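Local atomic coordinates of cadherin-23 (Mus musculus, PDB entry 5VH2), a protein that probably mediates calcium-dependent adhesion in the inner ear, where it forms part of the tip links that convey force during hearing. Residues Gln11-Leu16 with Gly95-Tyr100; Gly17-Ala22 with Leu104-Glu109; Ile24-Ile29 with Ile65-Tyr70; Gly54-Asp59 with Tyr79-Ser84; Arg149-Thr154 with Thr186-Ala191. The protein carries 1 engineered substitution. All blocks are in the same frame, centred on the assembly; numbering follows the deposited sequence.

Contact 1 (Gln11-Leu16 with Gly95-Tyr100); sequences QQYNRL and GFCSVY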
# COMPACT_ATOMS: atom_id res chain seq x y z
N GLN A 11 21.82 -21.32 -4.58
CA GLN A 11 21.92 -20.56 -5.84
C GLN A 11 21.01 -19.32 -5.86
O GLN A 11 21.44 -18.23 -6.24
CB GLN A 11 21.59 -21.46 -7.04
CG GLN A 11 22.79 -22.27 -7.49
CD GLN A 11 22.62 -22.86 -8.88
OE1 GLN A 11 22.09 -23.94 -9.01
NE2 GLN A 11 23.14 -22.19 -9.92
N GLN A 12 19.74 -19.52 -5.51
CA GLN A 12 18.79 -18.41 -5.31
C GLN A 12 18.24 -18.54 -3.89
O GLN A 12 17.66 -19.57 -3.53
CB GLN A 12 17.64 -18.42 -6.32
CG GLN A 12 16.78 -17.16 -6.25
CD GLN A 12 15.44 -17.28 -7.00
OE1 GLN A 12 15.38 -17.32 -8.25
NE2 GLN A 12 14.37 -17.35 -6.25
N TYR A 13 18.45 -17.49 -3.09
CA TYR A 13 17.79 -17.41 -1.79
C TYR A 13 16.40 -16.79 -1.96
O TYR A 13 16.18 -15.99 -2.90
CB TYR A 13 18.62 -16.60 -0.81
CG TYR A 13 19.92 -17.24 -0.37
CD1 TYR A 13 21.09 -17.06 -1.09
CD2 TYR A 13 19.99 -17.99 0.81
CE1 TYR A 13 22.30 -17.62 -0.66
CE2 TYR A 13 21.17 -18.58 1.25
CZ TYR A 13 22.33 -18.38 0.52
OH TYR A 13 23.51 -18.92 0.98
N ASN A 14 15.50 -17.13 -1.05
CA ASN A 14 14.11 -16.68 -1.12
C ASN A 14 13.64 -16.11 0.19
O ASN A 14 13.69 -16.79 1.23
CB ASN A 14 13.17 -17.83 -1.47
CG ASN A 14 13.26 -18.23 -2.91
OD1 ASN A 14 13.41 -17.39 -3.79
ND2 ASN A 14 13.16 -19.52 -3.17
N ARG A 15 13.16 -14.88 0.13
CA ARG A 15 12.34 -14.33 1.20
C ARG A 15 10.99 -13.86 0.66
O ARG A 15 10.92 -12.83 -0.03
CB ARG A 15 13.05 -13.17 1.87
CG ARG A 15 12.21 -12.47 2.95
CD ARG A 15 11.74 -13.44 4.01
NE ARG A 15 10.89 -12.81 5.00
CZ ARG A 15 11.32 -12.01 5.97
NH1 ARG A 15 10.44 -11.52 6.84
NH2 ARG A 15 12.59 -11.63 6.04
N LEU A 16 9.93 -14.58 0.99
CA LEU A 16 8.59 -14.34 0.45
C LEU A 16 7.70 -13.71 1.52
O LEU A 16 7.73 -14.12 2.69
CB LEU A 16 7.95 -15.64 -0.05
CG LEU A 16 8.88 -16.53 -0.88
CD1 LEU A 16 8.29 -17.89 -1.21
CD2 LEU A 16 9.35 -15.79 -2.12
N GLY A 95 32.39 -15.88 -5.66
CA GLY A 95 31.24 -16.79 -5.79
C GLY A 95 29.96 -15.97 -5.90
O GLY A 95 29.97 -14.78 -5.62
N PHE A 96 28.87 -16.59 -6.35
CA PHE A 96 27.69 -15.81 -6.75
C PHE A 96 26.40 -16.50 -6.39
O PHE A 96 26.31 -17.72 -6.42
CB PHE A 96 27.70 -15.55 -8.26
CG PHE A 96 28.92 -14.82 -8.76
CD1 PHE A 96 28.98 -13.42 -8.77
CD2 PHE A 96 30.00 -15.52 -9.25
CE1 PHE A 96 30.09 -12.76 -9.23
CE2 PHE A 96 31.11 -14.87 -9.75
CZ PHE A 96 31.15 -13.49 -9.75
N CYS A 97 25.40 -15.69 -6.04
CA CYS A 97 24.01 -16.14 -5.88
C CYS A 97 23.08 -14.97 -6.23
O CYS A 97 23.54 -13.84 -6.47
CB CYS A 97 23.74 -16.59 -4.44
SG CYS A 97 23.86 -15.28 -3.20
N SER A 98 21.77 -15.21 -6.18
CA SER A 98 20.84 -14.09 -6.15
C SER A 98 19.86 -14.23 -4.99
O SER A 98 19.78 -15.28 -4.35
CB SER A 98 20.12 -13.95 -7.49
OG SER A 98 21.04 -13.63 -8.52
N VAL A 99 19.15 -13.16 -4.68
CA VAL A 99 18.23 -13.14 -3.55
C VAL A 99 16.89 -12.57 -4.01
O VAL A 99 16.83 -11.44 -4.53
CB VAL A 99 18.80 -12.30 -2.39
CG1 VAL A 99 17.82 -12.28 -1.20
CG2 VAL A 99 20.13 -12.88 -1.93
N TYR A 100 15.84 -13.38 -3.88
CA TYR A 100 14.51 -13.01 -4.39
C TYR A 100 13.70 -12.61 -3.18
O TYR A 100 13.50 -13.42 -2.24
CB TYR A 100 13.89 -14.22 -5.12
CG TYR A 100 12.48 -14.06 -5.71
CD1 TYR A 100 12.19 -13.07 -6.66
CD2 TYR A 100 11.48 -15.00 -5.42
CE1 TYR A 100 10.92 -12.95 -7.22
CE2 TYR A 100 10.21 -14.90 -5.96
CZ TYR A 100 9.92 -13.86 -6.86
OH TYR A 100 8.65 -13.72 -7.42
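Tyr100 and Gln12 each carry CG opposite the backbone nitrogen (chi1 179° and -171°), and the two side chains therefore run side by side, pointing the same way. This pair crowns a parallel pairing of strands 12-19 and 94-104, in which an early strand of the cadherin repeat lies beside its last one. Four backbone bonds hold it: Ser98 N to Gln11 O, Tyr13 N to Ser98 O (2.9 Å), Tyr100 N to Tyr13 O, and Arg15 N to Tyr100 O (2.8 Å). On the outer face, Gln12 NE2 donates to Asn14 OD1, and both atoms pack on Tyr100 CB, while Leu16 CD2 lies 4.0 Å from Tyr100 CD2. Replacing Tyr100 with glycine would probably leave Leu16 without its aromatic neighbour and the two amides without an apolar support. The opposite face is buried; there Tyr13 sends its hydroxyl to Thr9 and Arg32, and its ring meets Cys97 by the edge, CE1 of Tyr13 standing 3.8 Å from SG of Cys97.

Contact 2 (Gly17-Ala22 with Leu104-Glu109); sequences GLRETA and LNELDE. With CA (calcium ion), chain F; CA (calcium ion), chain G; NA (sodium ion), chain H.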
# COMPACT_ATOMS: atom_id res chain seq x y z
N GLY A 17 6.91 -12.71 1.13
CA GLY A 17 5.94 -12.13 2.04
C GLY A 17 6.54 -11.24 3.11
O GLY A 17 6.06 -11.21 4.25
N LEU A 18 7.59 -10.53 2.74
CA LEU A 18 8.14 -9.48 3.59
C LEU A 18 7.11 -8.36 3.66
O LEU A 18 6.67 -7.85 2.64
CB LEU A 18 9.44 -8.94 3.01
CG LEU A 18 10.17 -7.80 3.71
CD1 LEU A 18 10.68 -8.26 5.05
CD2 LEU A 18 11.35 -7.31 2.91
N ARG A 19 6.73 -7.99 4.88
CA ARG A 19 5.68 -7.01 5.08
C ARG A 19 6.13 -5.67 4.48
O ARG A 19 7.20 -5.17 4.85
CB ARG A 19 5.41 -6.85 6.58
CG ARG A 19 4.90 -8.11 7.27
CD ARG A 19 4.71 -7.97 8.76
NE ARG A 19 3.72 -6.96 9.11
CZ ARG A 19 3.16 -6.84 10.31
NH1 ARG A 19 3.44 -7.68 11.32
NH2 ARG A 19 2.27 -5.87 10.54
N GLU A 20 5.35 -5.09 3.57
CA GLU A 20 5.77 -3.84 2.90
C GLU A 20 5.96 -2.68 3.88
O GLU A 20 6.79 -1.80 3.64
CB GLU A 20 4.83 -3.43 1.75
CG GLU A 20 3.46 -3.01 2.20
CD GLU A 20 2.64 -2.28 1.15
OE1 GLU A 20 3.19 -1.41 0.42
OE2 GLU A 20 1.42 -2.55 1.10
N THR A 21 5.22 -2.70 4.99
CA THR A 21 5.37 -1.68 6.04
C THR A 21 6.45 -2.01 7.06
O THR A 21 6.54 -1.37 8.11
CB THR A 21 4.04 -1.43 6.83
OG1 THR A 21 3.64 -2.60 7.54
CG2 THR A 21 2.92 -0.98 5.90
N ALA A 22 7.30 -3.00 6.77
CA ALA A 22 8.44 -3.29 7.64
C ALA A 22 9.31 -2.05 7.86
O ALA A 22 9.46 -1.21 6.97
CB ALA A 22 9.27 -4.42 7.05
N LEU A 104 4.58 -8.40 0.86
CA LEU A 104 3.21 -8.68 1.26
C LEU A 104 2.45 -7.36 1.22
O LEU A 104 2.79 -6.43 1.93
CB LEU A 104 3.21 -9.31 2.66
CG LEU A 104 1.92 -9.37 3.47
CD1 LEU A 104 0.87 -10.16 2.74
CD2 LEU A 104 2.21 -10.01 4.81
N ASN A 105 1.46 -7.26 0.36
CA ASN A 105 0.57 -6.10 0.36
C ASN A 105 -0.15 -6.00 1.70
O ASN A 105 -0.74 -6.96 2.17
CB ASN A 105 -0.44 -6.21 -0.77
CG ASN A 105 -1.28 -4.95 -0.94
OD1 ASN A 105 -0.90 -3.85 -0.49
ND2 ASN A 105 -2.43 -5.10 -1.59
N GLU A 106 -0.03 -4.85 2.33
CA GLU A 106 -0.76 -4.56 3.54
C GLU A 106 -1.58 -3.31 3.32
O GLU A 106 -1.33 -2.56 2.38
CB GLU A 106 0.20 -4.30 4.68
CG GLU A 106 1.23 -5.37 4.95
CD GLU A 106 1.92 -5.13 6.28
OE1 GLU A 106 1.31 -5.42 7.33
OE2 GLU A 106 3.06 -4.58 6.28
N LEU A 107 -2.55 -3.09 4.20
CA LEU A 107 -3.44 -1.96 4.10
C LEU A 107 -2.76 -0.70 4.62
O LEU A 107 -2.87 -0.35 5.80
CB LEU A 107 -4.70 -2.25 4.88
CG LEU A 107 -5.91 -1.36 4.59
CD1 LEU A 107 -6.60 -1.68 3.26
CD2 LEU A 107 -6.89 -1.54 5.74
N ASP A 108 -2.09 0.00 3.71
CA ASP A 108 -1.34 1.22 4.02
C ASP A 108 -1.60 2.39 3.03
O ASP A 108 -0.83 3.33 2.97
CB ASP A 108 0.15 0.90 4.03
CG ASP A 108 0.70 0.51 2.65
OD1 ASP A 108 -0.07 0.05 1.78
OD2 ASP A 108 1.91 0.64 2.44
N GLU A 109 -2.68 2.31 2.27
CA GLU A 109 -2.94 3.31 1.22
C GLU A 109 -4.36 3.82 1.31
O GLU A 109 -5.18 3.22 1.97
CB GLU A 109 -2.69 2.74 -0.19
CG GLU A 109 -1.30 2.21 -0.44
CD GLU A 109 -0.25 3.29 -0.49
OE1 GLU A 109 0.93 2.93 -0.60
OE2 GLU A 109 -0.60 4.48 -0.42
CA CA F . -0.57 -1.87 0.32
CA CA G . 1.62 0.75 -0.13
NA NA H . -6.73 1.86 0.81
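A backbone bond from Leu104 N to Leu18 O (2.8 Å), with a weak one from Glu20 N to Leu104 O, ends the parallel ladder of strand 12-19. Among side-chain hydrogen bonds, the Glu106 carboxylate turns back on 17-22: OE2 accepts from Thr21 N (3.1 Å). Its OE1 makes a long, weak salt bridge with Arg19, guanidinium and carboxylate planes 75° apart. Glu106 N donates to Glu20 OE2 (3.0 Å) on its anti lone pair. In metal coordination, Glu20 spans two calcium ions, OE2 binding one at 2.2 Å and OE1 the other at 2.7 Å, with Tyr73 a further polar partner of its side chain; Asp108 OD1 bridges the same pair. Asn105 OD1 and Glu106 O join the first ion, and Glu109 OE1 the second, while its backbone O binds a sodium ion. Glu74 and Asp141 complete the site of the first calcium, Asp72 and Glu74 that of the second. Acidic residues gathered around cations at the junction of two repeats are the hallmark of the cadherin interdomain linker.

Contact 3 (Ile24-Ile29 with Ile65-Tyr70); sequences IGTSVI and IVTVDY
Val28 and Thr67 meet methyl to methyl across an antiparallel pairing of strands 27-34 and 64-67, neighbours in one sheet of the cadherin beta-sandwich. Thr67 places OG1 between its own backbone N and carbonyl carbon (chi1 70°); CG2 is thereby turned beside the backbone N, where it packs on Val28 CG2 at 3.8 Å, while OG1 faces the Ile24 CA at 3.4 Å. An alanine in this position is likely to leave Val28 CG2 without its methyl partner and a gap beside the Ile24 backbone. Val28 also lays CB against Ile65 CG2, and Ile65 CD1 runs alongside Ile29 CG2, the two isoleucines pointing the same way; beyond them lie Phe56 and Val99, so this side of the pairing faces the core. Backbone bonds set the frame: Val28 N to Ile65 O (2.8 Å), Ile65 N to Ile29 O, Thr67 N to Thr26 O, and Gly25 N to Thr67 O, the last approached from above the carbonyl plane. Farther on, Ile24 extends its chain (chi2 171°) past Asp69 toward Tyr70 and crosses it at about a right angle. Its CD1 ends over one face of the Tyr70 ring as a CH-pi contact, 3.7 Å above the plane and offset toward the rim.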
# COMPACT_ATOMS: atom_id res chain seq x y z
N ILE A 24 12.87 0.12 9.01
CA ILE A 24 14.24 0.13 8.54
C ILE A 24 15.14 -0.68 9.50
O ILE A 24 14.95 -0.63 10.73
CB ILE A 24 14.72 1.57 8.34
CG1 ILE A 24 13.90 2.18 7.20
CG2 ILE A 24 16.20 1.62 7.99
CD1 ILE A 24 14.11 3.66 7.03
N GLY A 25 16.06 -1.46 8.93
CA GLY A 25 16.85 -2.41 9.71
C GLY A 25 16.22 -3.78 9.92
O GLY A 25 16.75 -4.59 10.67
N THR A 26 15.10 -4.06 9.26
CA THR A 26 14.42 -5.35 9.46
C THR A 26 15.23 -6.43 8.78
O THR A 26 15.71 -6.25 7.66
CB THR A 26 13.01 -5.38 8.85
OG1 THR A 26 12.21 -4.34 9.42
CG2 THR A 26 12.32 -6.71 9.13
N SER A 27 15.37 -7.57 9.46
CA SER A 27 16.12 -8.69 8.90
C SER A 27 15.37 -9.27 7.70
O SER A 27 14.18 -9.59 7.80
CB SER A 27 16.30 -9.75 9.99
OG SER A 27 17.13 -9.25 11.04
N VAL A 28 16.08 -9.41 6.59
CA VAL A 28 15.49 -9.90 5.35
C VAL A 28 15.81 -11.39 5.12
O VAL A 28 14.89 -12.21 5.02
CB VAL A 28 15.96 -9.04 4.18
CG1 VAL A 28 15.37 -9.49 2.85
CG2 VAL A 28 15.61 -7.61 4.46
N ILE A 29 17.09 -11.71 5.05
CA ILE A 29 17.55 -13.09 4.95
C ILE A 29 19.05 -13.12 5.18
O ILE A 29 19.72 -12.12 4.96
CB ILE A 29 17.22 -13.70 3.55
CG1 ILE A 29 17.62 -15.19 3.50
CG2 ILE A 29 17.92 -12.93 2.44
CD1 ILE A 29 16.87 -15.98 2.49
N ILE A 65 21.26 -9.59 5.19
CA ILE A 65 20.62 -8.49 4.48
C ILE A 65 19.49 -7.86 5.30
O ILE A 65 18.66 -8.56 5.87
CB ILE A 65 20.09 -8.96 3.10
CG1 ILE A 65 21.25 -9.44 2.22
CG2 ILE A 65 19.37 -7.82 2.40
CD1 ILE A 65 20.82 -10.32 1.07
N VAL A 66 19.46 -6.52 5.35
CA VAL A 66 18.46 -5.75 6.11
C VAL A 66 17.92 -4.65 5.23
O VAL A 66 18.56 -4.30 4.22
CB VAL A 66 19.07 -5.08 7.37
CG1 VAL A 66 19.75 -6.12 8.24
CG2 VAL A 66 20.03 -3.95 6.99
N THR A 67 16.78 -4.07 5.60
CA THR A 67 16.22 -2.99 4.78
C THR A 67 16.93 -1.70 5.17
O THR A 67 17.43 -1.59 6.29
CB THR A 67 14.69 -2.85 4.91
OG1 THR A 67 14.33 -2.34 6.20
CG2 THR A 67 14.03 -4.19 4.69
N VAL A 68 16.98 -0.73 4.25
CA VAL A 68 17.63 0.56 4.50
C VAL A 68 16.83 1.81 4.14
O VAL A 68 17.29 2.91 4.43
CB VAL A 68 19.04 0.64 3.87
CG1 VAL A 68 20.03 -0.15 4.73
CG2 VAL A 68 19.03 0.22 2.40
N ASP A 69 15.67 1.67 3.47
CA ASP A 69 14.56 2.64 3.65
C ASP A 69 13.24 1.95 3.43
O ASP A 69 13.16 0.74 3.59
CB ASP A 69 14.73 4.04 2.93
CG ASP A 69 14.48 4.00 1.46
OD1 ASP A 69 14.73 2.96 0.84
OD2 ASP A 69 14.16 5.07 0.90
N TYR A 70 12.18 2.72 3.20
CA TYR A 70 10.86 2.18 3.27
C TYR A 70 10.53 1.40 2.01
O TYR A 70 11.14 1.64 0.93
CB TYR A 70 9.87 3.29 3.52
CG TYR A 70 10.16 3.98 4.83
CD1 TYR A 70 10.01 3.28 6.01
CD2 TYR A 70 10.61 5.31 4.90
CE1 TYR A 70 10.21 3.89 7.25
CE2 TYR A 70 10.89 5.91 6.12
CZ TYR A 70 10.68 5.19 7.29
OH TYR A 70 10.95 5.74 8.53

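Contact 4 (Gly54-Asp59 with Tyr79-Ser84); sequences GKFEID and YLMNVS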
# COMPACT_ATOMS: atom_id res chain seq x y z
N GLY A 54 18.39 0.65 -3.75
CA GLY A 54 18.49 1.56 -2.59
C GLY A 54 17.68 1.18 -1.36
O GLY A 54 17.58 1.98 -0.43
N LYS A 55 17.08 -0.01 -1.37
CA LYS A 55 16.23 -0.51 -0.26
C LYS A 55 16.91 -1.54 0.63
O LYS A 55 16.42 -1.80 1.73
CB LYS A 55 14.95 -1.18 -0.77
CG LYS A 55 14.21 -0.41 -1.85
CD LYS A 55 13.29 0.66 -1.32
CE LYS A 55 13.27 1.84 -2.27
NZ LYS A 55 12.60 3.01 -1.66
N PHE A 56 17.96 -2.19 0.15
CA PHE A 56 18.64 -3.21 0.96
C PHE A 56 20.15 -3.04 1.03
O PHE A 56 20.78 -2.49 0.12
CB PHE A 56 18.35 -4.61 0.44
CG PHE A 56 16.89 -4.93 0.33
CD1 PHE A 56 16.20 -4.68 -0.85
CD2 PHE A 56 16.21 -5.52 1.39
CE1 PHE A 56 14.86 -4.97 -0.97
CE2 PHE A 56 14.86 -5.81 1.29
CZ PHE A 56 14.18 -5.51 0.11
N GLU A 57 20.72 -3.52 2.12
CA GLU A 57 22.15 -3.43 2.38
C GLU A 57 22.56 -4.76 3.02
O GLU A 57 21.83 -5.33 3.83
CB GLU A 57 22.47 -2.25 3.27
CG GLU A 57 23.89 -2.28 3.81
CD GLU A 57 24.23 -1.24 4.84
OE1 GLU A 57 25.02 -1.54 5.77
OE2 GLU A 57 23.81 -0.10 4.69
N ILE A 58 23.73 -5.24 2.62
CA ILE A 58 24.27 -6.48 3.16
C ILE A 58 25.44 -6.19 4.08
O ILE A 58 26.24 -5.27 3.82
CB ILE A 58 24.69 -7.47 2.04
CG1 ILE A 58 24.90 -8.87 2.63
CG2 ILE A 58 25.95 -6.97 1.32
CD1 ILE A 58 24.74 -9.95 1.58
N ASP A 59 25.52 -6.96 5.17
CA ASP A 59 26.71 -6.84 6.04
C ASP A 59 27.83 -7.58 5.36
O ASP A 59 27.64 -8.74 5.01
CB ASP A 59 26.44 -7.46 7.39
CG ASP A 59 27.55 -7.19 8.37
OD1 ASP A 59 28.65 -7.78 8.26
OD2 ASP A 59 27.30 -6.39 9.26
N TYR A 79 11.92 -7.91 -5.68
CA TYR A 79 13.32 -7.50 -5.88
C TYR A 79 14.15 -8.76 -6.17
O TYR A 79 13.93 -9.80 -5.53
CB TYR A 79 13.87 -6.82 -4.62
CG TYR A 79 13.19 -5.52 -4.30
CD1 TYR A 79 12.00 -5.48 -3.57
CD2 TYR A 79 13.73 -4.32 -4.75
CE1 TYR A 79 11.38 -4.27 -3.30
CE2 TYR A 79 13.08 -3.11 -4.52
CZ TYR A 79 11.91 -3.09 -3.81
OH TYR A 79 11.30 -1.90 -3.56
N LEU A 80 15.10 -8.67 -7.10
CA LEU A 80 16.05 -9.76 -7.34
C LEU A 80 17.49 -9.23 -7.29
O LEU A 80 17.97 -8.62 -8.27
CB LEU A 80 15.76 -10.47 -8.66
CG LEU A 80 16.69 -11.66 -9.04
CD1 LEU A 80 16.43 -12.90 -8.18
CD2 LEU A 80 16.64 -12.01 -10.52
N MET A 81 18.18 -9.51 -6.18
CA MET A 81 19.49 -8.91 -5.93
C MET A 81 20.58 -9.88 -6.28
O MET A 81 20.46 -11.06 -6.00
CB MET A 81 19.64 -8.57 -4.45
CG MET A 81 19.00 -7.28 -4.04
SD MET A 81 18.86 -7.09 -2.29
CE MET A 81 17.52 -8.23 -1.93
N ASN A 82 21.67 -9.36 -6.84
CA ASN A 82 22.83 -10.20 -7.17
C ASN A 82 23.86 -9.99 -6.10
O ASN A 82 24.25 -8.83 -5.85
CB ASN A 82 23.46 -9.76 -8.48
CG ASN A 82 22.79 -10.37 -9.68
OD1 ASN A 82 21.61 -10.19 -9.89
ND2 ASN A 82 23.54 -11.07 -10.50
N VAL A 83 24.33 -11.10 -5.51
CA VAL A 83 25.30 -11.01 -4.41
C VAL A 83 26.60 -11.71 -4.80
O VAL A 83 26.58 -12.77 -5.44
CB VAL A 83 24.72 -11.64 -3.14
CG1 VAL A 83 25.71 -11.58 -1.99
CG2 VAL A 83 23.46 -10.90 -2.71
N SER A 84 27.73 -11.12 -4.40
CA SER A 84 29.03 -11.77 -4.56
C SER A 84 29.68 -12.06 -3.19
O SER A 84 29.45 -11.34 -2.19
CB SER A 84 29.96 -10.89 -5.41
OG SER A 84 30.43 -9.77 -4.67
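Lys55 opens the contact with its aliphatic part, CG lying 3.7 Å from the hydroxyl oxygen OH of Tyr79. Bends farther along its chain lead the ammonium group away to Tyr70, whose carbonyl oxygen accepts a hydrogen bond from NZ. The lysine thus offers carbon to the tyrosine and its charge to the loop after strand 64-67. Phe56 is the centre of the interface. With CG opposite its carbonyl carbon (chi1 -55°), its ring points across to strand 78-87 and meets two residues in different ways. One edge drives toward the face of Tyr79 in a T-shaped stack, centroids 5.3 Å apart and planes at 75°, with Phe56 CE1 3.8 Å from Tyr79 CG. One face is covered by Met81, whose CE lies 3.9 Å above the ring plane in a CH-pi contact; the sulfur of this Met-aromatic pair approaches obliquely, SD standing 3.7 Å from Phe56 CB. Ile58 turns inward again, its CD1 meeting Val83 CG1 tip to tip at 4.0 Å. The axes of 56-58 and 79-84 come no closer than 10.2 Å, and the strands belong to different sheets, so side chains alone span the distance. The chemistry is that of a sandwich core: carbon, sulfur and ring surfaces join the two sheets by dispersion and shape, and ring edge and methyl against ring face give the packing direction.

Contact 5 (Arg149-Thr154 with Thr186-Ala191); sequences RFDAYT and TLTVVA
Phe150 and Leu187 make the apolar heart of this contact: Phe150 CE1 lies 3.6 Å from Leu187 CD1, and Val189 CG2 touches the same ring at its edge. On the opposite side of the sheet, Arg149 and Val190 lie side by side, and the guanidinium spreads one face over Val190 CG1, which stands 3.6 Å above its plane. Asp151 brings its carboxylate across Thr188, with CG against Thr188 CG2 at 3.4 Å. Behind these groups is an antiparallel backbone pairing: Arg149 N to Val190 O, Val190 N to Arg149 O (2.8 Å), and Asp151 N to Thr188 O (3.0 Å). A type I turn from Asp151 to Thr154 then carries the chain out of the strand, and Thr154 OG1 donates to Asp151 OD1, which fixes the carboxylate over Thr188. Farther out, a salt bridge from Arg149 NE to Asp192 steadies the guanidinium, Thr188 OG1 bonds to Lys203, and Ile164 from the other sheet packs on Phe150 and Val189. An edge strand, 147-150, is thus sealed onto the neighbouring 184-192, with one face turned into the sandwich, as befits the Greek-key fold of the second cadherin repeat of this fragment.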
# COMPACT_ATOMS: atom_id res chain seq x y z
N ARG A 149 -20.04 7.12 4.80
CA ARG A 149 -20.79 7.95 5.75
C ARG A 149 -20.65 9.44 5.41
O ARG A 149 -19.64 9.84 4.79
CB ARG A 149 -20.26 7.72 7.16
CG ARG A 149 -18.86 8.29 7.40
CD ARG A 149 -18.37 8.00 8.79
NE ARG A 149 -16.93 7.78 8.77
CZ ARG A 149 -16.00 8.72 8.97
NH1 ARG A 149 -14.71 8.40 8.94
NH2 ARG A 149 -16.34 10.00 9.14
N PHE A 150 -21.58 10.24 5.88
CA PHE A 150 -21.41 11.69 5.81
C PHE A 150 -20.46 12.13 6.88
O PHE A 150 -20.41 11.54 7.94
CB PHE A 150 -22.71 12.48 5.97
CG PHE A 150 -23.71 12.24 4.87
CD1 PHE A 150 -23.32 12.31 3.55
CD2 PHE A 150 -25.04 11.94 5.17
CE1 PHE A 150 -24.22 12.05 2.54
CE2 PHE A 150 -25.94 11.64 4.17
CZ PHE A 150 -25.54 11.74 2.84
N ASP A 151 -19.67 13.14 6.55
CA ASP A 151 -18.64 13.61 7.42
C ASP A 151 -19.27 14.44 8.56
O ASP A 151 -20.46 14.83 8.53
CB ASP A 151 -17.57 14.36 6.62
CG ASP A 151 -17.91 15.82 6.38
OD1 ASP A 151 -19.07 16.15 5.99
OD2 ASP A 151 -16.98 16.65 6.57
N ALA A 152 -18.44 14.67 9.56
CA ALA A 152 -18.84 15.35 10.80
C ALA A 152 -19.41 16.73 10.56
O ALA A 152 -20.29 17.18 11.33
CB ALA A 152 -17.66 15.47 11.77
N TYR A 153 -18.88 17.43 9.55
CA TYR A 153 -19.23 18.84 9.31
C TYR A 153 -20.43 18.98 8.42
O TYR A 153 -20.86 20.11 8.18
CB TYR A 153 -18.06 19.57 8.68
CG TYR A 153 -16.75 19.51 9.43
CD1 TYR A 153 -16.50 20.36 10.52
CD2 TYR A 153 -15.69 18.71 8.97
CE1 TYR A 153 -15.28 20.37 11.17
CE2 TYR A 153 -14.47 18.71 9.63
CZ TYR A 153 -14.27 19.54 10.73
OH TYR A 153 -13.06 19.57 11.39
N THR A 154 -20.98 17.86 7.93
CA THR A 154 -22.22 17.92 7.16
C THR A 154 -23.38 18.33 8.10
O THR A 154 -23.49 17.81 9.20
CB THR A 154 -22.50 16.58 6.44
OG1 THR A 154 -21.53 16.36 5.40
CG2 THR A 154 -23.92 16.56 5.83
N THR A 186 -24.58 20.82 -0.31
CA THR A 186 -23.27 20.28 -0.59
C THR A 186 -22.92 19.28 0.51
O THR A 186 -22.63 19.68 1.64
CB THR A 186 -22.20 21.39 -0.65
OG1 THR A 186 -22.56 22.37 -1.65
CG2 THR A 186 -20.84 20.81 -1.01
N LEU A 187 -23.01 18.00 0.19
CA LEU A 187 -22.64 16.92 1.15
C LEU A 187 -21.18 16.48 0.95
O LEU A 187 -20.69 16.49 -0.18
CB LEU A 187 -23.55 15.71 0.99
CG LEU A 187 -25.03 16.01 0.78
CD1 LEU A 187 -25.83 14.74 0.86
CD2 LEU A 187 -25.58 17.01 1.78
N THR A 188 -20.54 16.06 2.03
CA THR A 188 -19.16 15.57 2.00
C THR A 188 -19.16 14.12 2.48
O THR A 188 -19.44 13.85 3.65
CB THR A 188 -18.26 16.42 2.91
OG1 THR A 188 -18.12 17.72 2.35
CG2 THR A 188 -16.86 15.80 3.13
N VAL A 189 -18.84 13.19 1.58
CA VAL A 189 -18.91 11.76 1.91
C VAL A 189 -17.51 11.23 2.20
O VAL A 189 -16.57 11.50 1.47
CB VAL A 189 -19.55 10.93 0.77
CG1 VAL A 189 -19.63 9.46 1.15
CG2 VAL A 189 -20.94 11.46 0.44
N VAL A 190 -17.37 10.49 3.30
CA VAL A 190 -16.13 9.82 3.60
C VAL A 190 -16.23 8.37 3.19
O VAL A 190 -17.23 7.70 3.46
CB VAL A 190 -15.81 9.91 5.10
CG1 VAL A 190 -14.60 9.05 5.43
CG2 VAL A 190 -15.55 11.35 5.50
N ALA A 191 -15.16 7.88 2.56
CA ALA A 191 -14.98 6.48 2.22
C ALA A 191 -13.88 5.89 3.10
O ALA A 191 -12.70 6.27 3.01
CB ALA A 191 -14.60 6.36 0.75

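Overall arrangement
The five contacts illustrate how chemistry follows place in a two-repeat cadherin fragment. Contact 4 is the buried one, joining the two sheets of the first repeat by apolar side chains; the other four are partly buried. Contacts 1 and 3 are backbone pairings, one parallel and one antiparallel, in opposite sheets; they flank contact 4, each centre about 10 Å from its own, and Arg15 bonds from the first sheet to Ser27 and Val28 in the second. Contact 2 continues strand 12-19 of contact 1 into the charged linker, adding metal ions and carboxylates to the last ladder bonds. Contact 5 repeats antiparallel pairing in the second repeat, its centre about 50 Å from that of contact 1.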